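Local coordinates for protein L-asparaginase 1 (Escherichia coli, PDB 6NXC) that hydrolyses L-asparagine to L-aspartate and ammonium as a homotetramer that also binds L-asparagine at a second, allosteric site, at residues A115-A120 with E323-T327; Y176-T181 with F192-L197. The protein carries 1 engineered substitution. One frame throughout, in Å; residues are numbered along the deposited sequence.

Contact 1. Residues A115-A120 with E323-T327. With ASN (asparagine), chain O.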
# COMPACT_ATOMS: atom_id res chain seq x y z
N ALA B 115 -8.77 2.16 -20.23
CA ALA B 115 -7.98 3.36 -19.97
C ALA B 115 -7.67 4.09 -21.28
O ALA B 115 -7.48 5.35 -21.21
CB ALA B 115 -6.77 3.01 -19.15
N TYR B 116 -7.49 3.37 -22.41
CA TYR B 116 -7.25 4.04 -23.68
C TYR B 116 -8.51 4.85 -24.03
O TYR B 116 -8.41 6.02 -24.47
CB TYR B 116 -6.80 3.12 -24.80
CG TYR B 116 -5.50 2.36 -24.57
CD1 TYR B 116 -5.49 1.21 -23.87
CD2 TYR B 116 -4.29 2.79 -25.10
CE1 TYR B 116 -4.33 0.45 -23.70
CE2 TYR B 116 -3.13 2.05 -24.94
CZ TYR B 116 -3.16 0.84 -24.30
OH TYR B 116 -2.01 0.11 -24.08
N THR B 117 -9.69 4.25 -23.88
CA THR B 117 -10.90 4.97 -24.26
C THR B 117 -11.11 6.21 -23.40
O THR B 117 -11.49 7.26 -23.86
CB THR B 117 -12.15 4.08 -24.19
OG1 THR B 117 -11.94 3.06 -25.16
CG2 THR B 117 -13.39 4.83 -24.56
N ALA B 118 -10.92 6.09 -22.10
CA ALA B 118 -11.13 7.23 -21.21
C ALA B 118 -10.16 8.31 -21.60
O ALA B 118 -10.53 9.53 -21.58
CB ALA B 118 -10.94 6.77 -19.78
N SER B 119 -8.93 7.97 -21.85
CA SER B 119 -7.89 8.95 -22.25
C SER B 119 -8.30 9.62 -23.58
O SER B 119 -8.29 10.88 -23.68
CB SER B 119 -6.54 8.25 -22.40
OG SER B 119 -6.15 7.76 -21.10
N ALA B 120 -8.71 8.87 -24.56
CA ALA B 120 -9.12 9.48 -25.86
C ALA B 120 -10.28 10.44 -25.68
O ALA B 120 -10.21 11.57 -26.24
CB ALA B 120 -9.43 8.45 -26.85
N GLU B 323 -1.07 5.30 -22.45
CA GLU B 323 -2.49 5.46 -22.85
C GLU B 323 -2.75 6.94 -23.18
O GLU B 323 -3.42 7.22 -24.18
CB GLU B 323 -3.42 4.95 -21.72
CG GLU B 323 -3.29 3.46 -21.56
CD GLU B 323 -2.26 2.99 -20.53
OE1 GLU B 323 -2.51 1.86 -19.98
OE2 GLU B 323 -1.17 3.67 -20.27
N ALA B 324 -2.36 7.82 -22.29
CA ALA B 324 -2.62 9.24 -22.51
C ALA B 324 -1.80 9.74 -23.73
O ALA B 324 -2.26 10.60 -24.52
CB ALA B 324 -2.30 10.05 -21.28
N THR B 325 -0.52 9.36 -23.79
CA THR B 325 0.37 9.81 -24.90
C THR B 325 -0.16 9.35 -26.31
O THR B 325 -0.20 10.16 -27.29
CB THR B 325 1.80 9.30 -24.67
OG1 THR B 325 2.18 9.88 -23.40
CG2 THR B 325 2.72 9.78 -25.77
N LEU B 326 -0.52 8.08 -26.46
CA LEU B 326 -1.06 7.53 -27.68
C LEU B 326 -2.29 8.36 -28.09
O LEU B 326 -2.38 8.74 -29.29
CB LEU B 326 -1.39 6.04 -27.48
CG LEU B 326 -1.86 5.41 -28.77
CD1 LEU B 326 -0.70 5.20 -29.72
CD2 LEU B 326 -2.66 4.15 -28.58
N THR B 327 -3.25 8.54 -27.13
CA THR B 327 -4.52 9.15 -27.50
C THR B 327 -4.24 10.64 -27.78
O THR B 327 -4.87 11.17 -28.62
CB THR B 327 -5.62 8.82 -26.51
OG1 THR B 327 -5.15 9.32 -25.26
CG2 THR B 327 -5.84 7.34 -26.45
N ASN O . 4.53 3.69 -18.17
CA ASN O . 3.94 2.28 -18.10
C ASN O . 4.04 1.64 -19.50
O ASN O . 5.03 2.11 -20.21
CB ASN O . 2.49 2.33 -17.59
CG ASN O . 1.52 3.02 -18.55
OD1 ASN O . 1.92 3.86 -19.33
ND2 ASN O . 0.28 2.58 -18.60
OXT ASN O . 3.17 0.72 -19.89
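At the allosteric asparagine pocket, Glu323 stands between Tyr116 and the bound amino acid. Its CG lies over the centre of the Tyr116 ring, 3.5 Å from the centroid and almost on the ring normal, a CH-pi contact. With CG anti to the carbonyl carbon and a bend about the CB-CG bond (chi2 92°), the carboxylate turns away to the ligand, its plane 42° from that of the ring. OE2 accepts a hydrogen bond from ND2 of the asparagine, whose other partners include Arg260 NE and Thr291 O; its modelled length, 2.5 Å, is shorter than expected and doubtful. The Tyr116 hydroxyl bonds instead to Gln292 of the second subunit, and Leu326 CD2 packs against Tyr116 CD2 at 4.1 Å. Helices 114-124 and 322-333, one from each half of the chain, pass here at -52°, with 8.4 Å between the axes of the short segments. Ala120 and Thr327 make a close approach, Ala120 CA meeting Thr327 CB at 3.6 Å, and Thr327 CG2 rests on Tyr116 O. Two hydroxyls turn back on their own helices, Ser119 OG donating to Ala115 O (2.8 Å) and Thr327 OG1 to Glu323 O (2.9 Å), two carbonyls that also accept the helical N-H of the same residue.

Contact 2. Residues Y176-T181 with F192-L197. With EDO (1,2-ethanediol), chain Q.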
# COMPACT_ATOMS: atom_id res chain seq x y z
N TYR B 176 -11.14 7.79 -10.83
CA TYR B 176 -9.83 8.25 -11.34
C TYR B 176 -10.03 9.26 -12.48
O TYR B 176 -11.01 9.12 -13.24
CB TYR B 176 -9.02 7.08 -11.83
CG TYR B 176 -8.75 6.02 -10.79
CD1 TYR B 176 -7.79 6.15 -9.81
CD2 TYR B 176 -9.47 4.85 -10.78
CE1 TYR B 176 -7.53 5.13 -8.90
CE2 TYR B 176 -9.28 3.84 -9.84
CZ TYR B 176 -8.24 3.95 -8.95
OH TYR B 176 -8.06 2.96 -8.00
N ARG B 177 -9.07 10.17 -12.61
CA ARG B 177 -9.00 10.96 -13.86
C ARG B 177 -8.69 10.01 -15.01
O ARG B 177 -7.72 9.27 -14.95
CB ARG B 177 -7.95 12.04 -13.72
CG ARG B 177 -7.86 12.87 -14.98
CD ARG B 177 -6.95 14.11 -14.90
NE ARG B 177 -7.62 15.11 -14.03
CZ ARG B 177 -7.03 16.02 -13.30
NH1 ARG B 177 -5.72 16.17 -13.38
NH2 ARG B 177 -7.76 16.79 -12.49
N GLY B 178 -9.53 9.97 -16.03
CA GLY B 178 -9.39 8.99 -17.16
C GLY B 178 -8.02 8.98 -17.78
O GLY B 178 -7.52 7.83 -17.99
N ASN B 179 -7.47 10.17 -18.08
CA ASN B 179 -6.21 10.28 -18.83
C ASN B 179 -5.03 10.08 -17.90
O ASN B 179 -3.88 10.37 -18.37
CB ASN B 179 -6.14 11.54 -19.68
CG ASN B 179 -6.33 12.79 -18.85
OD1 ASN B 179 -5.88 12.83 -17.67
ND2 ASN B 179 -6.70 13.89 -19.54
N ARG B 180 -5.26 9.67 -16.63
CA ARG B 180 -4.15 9.28 -15.74
C ARG B 180 -4.16 7.79 -15.42
O ARG B 180 -3.33 7.39 -14.64
CB ARG B 180 -4.31 10.11 -14.45
CG ARG B 180 -4.04 11.57 -14.69
CD ARG B 180 -2.53 11.85 -14.91
NE ARG B 180 -2.25 13.23 -14.65
CZ ARG B 180 -1.09 13.67 -14.20
NH1 ARG B 180 -0.93 14.93 -13.87
NH2 ARG B 180 -0.08 12.83 -14.05
N THR B 181 -5.14 7.06 -15.94
CA THR B 181 -5.34 5.65 -15.55
C THR B 181 -4.59 4.67 -16.44
O THR B 181 -4.27 4.97 -17.64
CB THR B 181 -6.77 5.18 -15.56
OG1 THR B 181 -7.29 5.29 -16.88
CG2 THR B 181 -7.60 5.93 -14.59
N PHE B 192 -7.41 -1.16 -11.92
CA PHE B 192 -6.88 0.11 -12.50
C PHE B 192 -6.05 0.85 -11.43
O PHE B 192 -6.46 0.90 -10.27
CB PHE B 192 -8.06 0.93 -13.01
CG PHE B 192 -8.64 0.35 -14.28
CD1 PHE B 192 -8.00 0.56 -15.47
CD2 PHE B 192 -9.71 -0.50 -14.23
CE1 PHE B 192 -8.44 0.01 -16.67
CE2 PHE B 192 -10.10 -1.13 -15.40
CZ PHE B 192 -9.44 -0.91 -16.59
N ALA B 193 -5.08 1.62 -11.88
CA ALA B 193 -4.46 2.61 -11.02
C ALA B 193 -4.29 3.93 -11.78
O ALA B 193 -4.41 3.95 -13.04
CB ALA B 193 -3.16 2.03 -10.61
N SER B 194 -3.93 4.92 -11.02
CA SER B 194 -3.62 6.29 -11.47
C SER B 194 -2.23 6.60 -10.88
O SER B 194 -2.11 7.14 -9.83
CB SER B 194 -4.67 7.16 -10.93
OG SER B 194 -4.36 8.44 -11.29
N PRO B 195 -1.14 6.12 -11.48
CA PRO B 195 0.11 6.03 -10.77
C PRO B 195 0.73 7.38 -10.45
O PRO B 195 1.48 7.45 -9.47
CB PRO B 195 1.04 5.17 -11.66
CG PRO B 195 0.30 4.84 -12.88
CD PRO B 195 -1.10 5.43 -12.77
N ASN B 196 0.41 8.43 -11.18
CA ASN B 196 1.03 9.76 -10.96
C ASN B 196 -0.01 10.78 -10.51
O ASN B 196 0.31 11.93 -10.41
CB ASN B 196 1.68 10.22 -12.25
CG ASN B 196 2.89 9.41 -12.57
OD1 ASN B 196 3.76 9.17 -11.72
ND2 ASN B 196 2.90 8.93 -13.76
N LEU B 197 -1.23 10.39 -10.19
CA LEU B 197 -2.19 11.35 -9.56
C LEU B 197 -3.05 10.60 -8.56
O LEU B 197 -3.54 9.53 -8.86
CB LEU B 197 -3.06 11.91 -10.71
CG LEU B 197 -3.95 13.08 -10.34
CD1 LEU B 197 -3.11 14.31 -10.15
CD2 LEU B 197 -5.15 13.29 -11.29
C1 EDO Q . 4.45 7.27 -16.37
O1 EDO Q . 4.74 7.43 -15.04
C2 EDO Q . 3.15 6.74 -16.41
O2 EDO Q . 3.04 5.47 -16.02
O HOH W 1 -6.90 10.06 -10.71
O HOH W 2 -1.12 8.57 -13.72
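Phe192 begins the contact with its carbonyl, whose O lies 3.5 Å from Tyr176 OH, while its CB borders the same tyrosine ring. The Phe192 ring packs edge-to-face with Phe171 and lies close to the substrate-binding Thr111. Ala193 contributes backbone: its O receives a CA-H...O contact from Thr181 CA at 3.2 Å, and strand 192-193 pairs in an antiparallel two-stranded ribbon with strand 182-183, which holds the engineered Ala182 of the allosteric site. Ser194 CB reaches Tyr176 CD1 at 3.5 Å, approaching the ring obliquely. Cutting Tyr176 back to an alanine is likely to open a gap here, leaving Ser194 CB and Phe192 CB without the ring they rest against. Ser194 also starts a type I beta turn that ends at Leu197. Its OG, anti to the backbone N (chi1 177°), turns back to donate to Leu197 O at 2.8 Å and accepts from a water that in turn takes the N-H of Arg177. Pro195 CD sits against Arg180 O, which a second water joins to Asn196 N. Asn196 CB touches Arg180 NH2, and its ND2 donates to O1 of an ethanediol at 2.7 Å with an angle of 162° at the hydrogen. Leu197 places CD2 3.5 Å above one face of the Arg177 guanidinium, toward the rim, and CB over a face of that of Arg180. Both arginines spend their charge on other partners, Arg177 on Glu166 and Arg180 on Asp319, and both also donate to Gly352 O.

Contact 1 is wholly buried near the centre of the chain, whereas contact 2 lies farther out and is only partly buried, its 192-197 side being the more exposed. Two helices from different halves of the protein meet in the first; the second joins neighbouring parts of the N-terminal half, a strand end and its following turn against a short strand and the beta turn after it. Direct packing dominates 115-120 with 323-327, with a second subunit at its edge, while waters bridge 176-181 to 192-197. The two abut where the 3-10 segment 178-180 and the next residue, Thr181, fit against both helices: Ala115 CB lies 3.3 Å from Thr181 OG1, and Ala324 CB 3.3 Å from Asn179 O.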